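Local coordinates for glyoxalase family protein (Listeria monocytogenes, PDB 2P7Q), which probably catalyses the manganese-dependent hydration of the antibiotic fosfomycin, opening its epoxide to a diol and so conferring fosfomycin resistance, at residues 79-83 / 104-108; 41-45 / 55-59. The protein carries 1 engineered substitution. All coordinates share one frame; numbering follows the deposited sequence.

Contact 1 sets the start of helix 79-87 against strand 106-110, and contact 2 pairs the two strands of the hairpin 44-49 and 52-58. They lie on opposite sides of the chain's centre, about 29 Å apart between centres and about 16 Å at their nearest atoms, and do not touch. What they share is the chemistry of the site: each borders a bound diol phosphonate, but a different copy. At contact 1 Y108 holds the diol end of its ligand; at contact 2 C55, M57 and E44 lie near the phosphonate end of the other. That second ligand is also bonded by Y108 of the second subunit, so that pocket draws on both chains, the other probably likewise.

Contact 1: residues 79-83 / 104-108; sequences VDEYT and GRSIY. With GG6 ([(1S,2S)-1,2-dihydroxypropyl]phosphonic acid), chain H.
The terminal methyl CD1 of I107 reaches helix 79-83 and fits between V79, Y82 and T83. It lies 3.8 Å from Y82 CB and 4.2 Å from V79 CG1, apolar packing that suits the branched V79 and I107, with Y82 adding its CB. T83 OG1 also borders this methyl, but its polar need is met inside the helix, where it donates to V79 O at 2.8 Å from above the carbonyl plane. T83 N reaches the same oxygen from the opposite face, so two donors grip it. At the helix start, V79 CG1 sits over one face of the R105 guanidinium, 3.3 Å from NH2. The arginine bends at chi2 and chi3 (-108° and -66°), which brings NH2 within 3.5 Å of D80 OD2, a long salt bridge made at the guanidinium edge with the two planes 67° apart. Further out, S106 OG is hydrogen-bonded to E118, a manganese ligand, and to H120, its small hydroxyl tying the strand to both; Y108 OH donates to O1 of the diol at 2.8 Å. The strand thus turns I107 to the helix and S106 and Y108 to the site, as in the beta-alpha-beta-beta-beta module of the glyoxalase (vicinal oxygen chelate) superfamily.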
# COMPACT_ATOMS: atom_id res chain seq x y z
N VAL A 79 7.12 -16.84 -11.28
CA VAL A 79 5.84 -17.11 -10.64
C VAL A 79 5.84 -18.42 -9.89
O VAL A 79 5.45 -18.48 -8.73
CB VAL A 79 4.70 -17.11 -11.65
CG1 VAL A 79 3.41 -17.55 -10.94
CG2 VAL A 79 4.53 -15.72 -12.24
N ASP A 80 6.27 -19.49 -10.55
CA ASP A 80 6.31 -20.78 -9.90
C ASP A 80 7.20 -20.76 -8.66
O ASP A 80 6.80 -21.24 -7.59
CB ASP A 80 6.80 -21.86 -10.87
CG ASP A 80 5.78 -22.18 -11.96
OD1 ASP A 80 6.11 -22.92 -12.91
OD2 ASP A 80 4.64 -21.69 -11.86
N GLU A 81 8.40 -20.19 -8.78
CA GLU A 81 9.33 -20.15 -7.65
C GLU A 81 8.76 -19.51 -6.41
O GLU A 81 8.87 -20.06 -5.31
CB GLU A 81 10.62 -19.45 -8.04
CG GLU A 81 11.30 -20.10 -9.21
CD GLU A 81 12.78 -19.78 -9.28
OE1 GLU A 81 13.16 -18.59 -9.17
OE2 GLU A 81 13.56 -20.74 -9.45
N TYR A 82 8.16 -18.34 -6.57
CA TYR A 82 7.57 -17.65 -5.44
C TYR A 82 6.40 -18.46 -4.87
O TYR A 82 6.14 -18.42 -3.68
CB TYR A 82 7.09 -16.26 -5.86
CG TYR A 82 8.18 -15.24 -5.76
CD1 TYR A 82 8.84 -14.78 -6.90
CD2 TYR A 82 8.57 -14.74 -4.52
CE1 TYR A 82 9.88 -13.86 -6.79
CE2 TYR A 82 9.60 -13.83 -4.41
CZ TYR A 82 10.25 -13.39 -5.54
OH TYR A 82 11.30 -12.51 -5.40
N THR A 83 5.71 -19.20 -5.73
CA THR A 83 4.59 -20.00 -5.27
C THR A 83 5.12 -21.19 -4.47
O THR A 83 4.41 -21.77 -3.65
CB THR A 83 3.75 -20.55 -6.46
OG1 THR A 83 3.28 -19.47 -7.27
CG2 THR A 83 2.58 -21.36 -5.95
N GLY A 104 -1.33 -10.25 -16.69
CA GLY A 104 -0.34 -11.20 -16.21
C GLY A 104 -0.77 -12.02 -15.00
O GLY A 104 -1.73 -11.66 -14.31
N ARG A 105 -0.06 -13.11 -14.74
CA ARG A 105 -0.36 -13.98 -13.60
C ARG A 105 -0.08 -13.25 -12.28
O ARG A 105 0.77 -12.35 -12.22
CB ARG A 105 0.50 -15.24 -13.66
CG ARG A 105 0.34 -16.09 -14.90
CD ARG A 105 -0.42 -17.39 -14.62
NE ARG A 105 0.28 -18.33 -13.73
CZ ARG A 105 1.53 -18.76 -13.90
NH1 ARG A 105 2.26 -18.33 -14.92
NH2 ARG A 105 2.04 -19.67 -13.07
N SER A 106 -0.80 -13.63 -11.23
CA SER A 106 -0.60 -13.04 -9.91
C SER A 106 -0.64 -14.10 -8.81
O SER A 106 -1.23 -15.17 -8.99
CB SER A 106 -1.68 -12.00 -9.60
OG SER A 106 -1.62 -10.88 -10.45
N ILE A 107 -0.02 -13.79 -7.68
CA ILE A 107 -0.02 -14.67 -6.50
C ILE A 107 -0.52 -13.82 -5.35
O ILE A 107 0.06 -12.78 -5.03
CB ILE A 107 1.40 -15.17 -6.10
CG1 ILE A 107 2.02 -16.00 -7.22
CG2 ILE A 107 1.31 -16.02 -4.85
CD1 ILE A 107 3.49 -16.32 -6.95
N TYR A 108 -1.61 -14.24 -4.72
CA TYR A 108 -2.14 -13.49 -3.58
C TYR A 108 -1.95 -14.32 -2.32
O TYR A 108 -2.00 -15.55 -2.38
CB TYR A 108 -3.63 -13.17 -3.79
CG TYR A 108 -3.89 -11.94 -4.66
CD1 TYR A 108 -4.27 -12.07 -6.00
CD2 TYR A 108 -3.78 -10.66 -4.13
CE1 TYR A 108 -4.54 -10.93 -6.78
CE2 TYR A 108 -4.05 -9.53 -4.90
CZ TYR A 108 -4.43 -9.67 -6.22
OH TYR A 108 -4.71 -8.53 -6.95
O1 GG6 H . -3.97 -7.45 -9.37
C2 GG6 H . -4.46 -6.95 -10.65
C3 GG6 H . -4.31 -8.08 -11.73
C1 GG6 H . -5.97 -6.51 -10.55
O2 GG6 H . -6.80 -7.61 -10.20
P GG6 H . -6.24 -5.23 -9.35
O3 GG6 H . -5.38 -3.98 -9.71
O4 GG6 H . -7.63 -4.89 -9.36
O5 GG6 H . -5.84 -5.72 -7.90

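Contact 2: residues 41-45 / 55-59; sequences LSKEK and CIMEG. With GG6 ([(1S,2S)-1,2-dihydroxypropyl]phosphonic acid), chain J.
E44 and M57 form a non-hydrogen-bonded antiparallel pair, CA atoms 4.4 Å apart, followed by the hydrogen-bonded pair K45 and I56, whose bonds run from K45 N to I56 O (2.9 Å) and from I56 N to K45 O (2.8 Å). E58 N extends the ladder to K43 O.

On the face of E44 and M57 the two side chains run side by side. CG of E44 stands between its backbone N and carbonyl carbon (chi1 58°), and the extended chain beyond brings OE1 within 3.4 Å of M57 CG. The flexible methionine bends at chi3 (71°), turning its methyl toward S42, while M57 SD lies 4.0 Å from O4 of the phosphonate. C55 SG comes within 3.6 Å of phosphonate O3. On the other face I56, branched and apolar, packs on helix 15-26.

At the hairpin's open end K43 and E58 lie alongside each other, and K43 NZ meets the syn lone pair of E58 OE1 at 2.9 Å, long chains well suited to a partly solvent-exposed end of the hairpin. E58 OE2 accepts from the backbone N of L15, so both carboxylate oxygens are engaged.

E44, the probable proton acceptor, is therefore borne on a paired strand beside the phosphonate, with E44 OE1 3.9 Å from phosphonate O4. M57 and C55 line the anion through sulfur contacts, while T9 OG1 and Y108 OH of the second subunit hydrogen-bond the ligand.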
# COMPACT_ATOMS: atom_id res chain seq x y z
N LEU A 41 9.24 4.78 21.58
CA LEU A 41 7.78 4.88 21.71
C LEU A 41 7.12 3.53 21.53
O LEU A 41 6.18 3.17 22.25
CB LEU A 41 7.23 5.87 20.69
N SER A 42 7.59 2.76 20.57
CA SER A 42 7.01 1.45 20.34
C SER A 42 7.98 0.51 19.67
O SER A 42 8.99 0.93 19.11
CB SER A 42 5.74 1.57 19.51
OG SER A 42 6.02 2.28 18.32
N LYS A 43 7.65 -0.77 19.74
CA LYS A 43 8.48 -1.80 19.16
C LYS A 43 8.26 -1.80 17.65
O LYS A 43 7.15 -2.06 17.18
CB LYS A 43 8.10 -3.14 19.78
CG LYS A 43 9.17 -4.20 19.67
CD LYS A 43 8.57 -5.60 19.83
CE LYS A 43 8.94 -6.26 21.16
NZ LYS A 43 8.23 -7.59 21.26
N GLU A 44 9.30 -1.51 16.89
CA GLU A 44 9.15 -1.46 15.44
C GLU A 44 10.42 -1.67 14.64
O GLU A 44 11.54 -1.52 15.14
CB GLU A 44 8.52 -0.12 15.05
CG GLU A 44 9.34 1.07 15.51
CD GLU A 44 8.84 2.38 14.94
OE1 GLU A 44 7.65 2.71 15.11
OE2 GLU A 44 9.65 3.10 14.32
N LYS A 45 10.24 -2.01 13.37
CA LYS A 45 11.36 -2.22 12.46
C LYS A 45 11.07 -1.65 11.07
O LYS A 45 9.92 -1.59 10.62
CB LYS A 45 11.68 -3.72 12.38
CG LYS A 45 12.14 -4.31 13.70
CD LYS A 45 12.39 -5.80 13.61
CE LYS A 45 13.06 -6.33 14.89
NZ LYS A 45 13.26 -7.82 14.90
N CYS A 55 7.51 -0.21 6.98
CA CYS A 55 7.62 -0.11 8.43
C CYS A 55 6.65 -1.07 9.11
O CYS A 55 5.49 -1.19 8.72
CB CYS A 55 7.32 1.30 8.89
SG CYS A 55 8.54 2.50 8.39
N ILE A 56 7.14 -1.75 10.14
CA ILE A 56 6.34 -2.71 10.89
C ILE A 56 6.33 -2.27 12.36
O ILE A 56 7.38 -2.05 12.96
CB ILE A 56 6.93 -4.13 10.77
CG1 ILE A 56 7.06 -4.52 9.29
CG2 ILE A 56 6.04 -5.13 11.48
CD1 ILE A 56 5.72 -4.61 8.54
N MET A 57 5.13 -2.13 12.92
CA MET A 57 4.95 -1.73 14.31
C MET A 57 4.11 -2.77 15.02
O MET A 57 3.20 -3.34 14.43
CB MET A 57 4.23 -0.39 14.39
CG MET A 57 5.08 0.81 14.08
SD MET A 57 4.13 2.32 14.38
CE MET A 57 4.04 2.32 16.15
N GLU A 58 4.41 -3.00 16.29
CA GLU A 58 3.67 -4.00 17.05
C GLU A 58 2.50 -3.31 17.76
O GLU A 58 2.65 -2.24 18.34
CB GLU A 58 4.60 -4.70 18.06
CG GLU A 58 4.10 -6.06 18.57
CD GLU A 58 5.19 -6.88 19.29
OE1 GLU A 58 5.76 -6.39 20.28
OE2 GLU A 58 5.47 -8.02 18.85
N GLY A 59 1.33 -3.93 17.67
CA GLY A 59 0.15 -3.37 18.30
C GLY A 59 -0.97 -4.39 18.31
O GLY A 59 -0.84 -5.44 17.67
O1 GG6 J . 5.05 8.26 9.52
C2 GG6 J . 6.13 8.39 10.46
C3 GG6 J . 6.08 9.82 11.10
C1 GG6 J . 6.04 7.32 11.60
O2 GG6 J . 4.85 7.42 12.41
P GG6 J . 6.12 5.64 10.99
O3 GG6 J . 7.40 5.50 10.07
O4 GG6 J . 6.26 4.78 12.14
O5 GG6 J . 4.84 5.24 10.19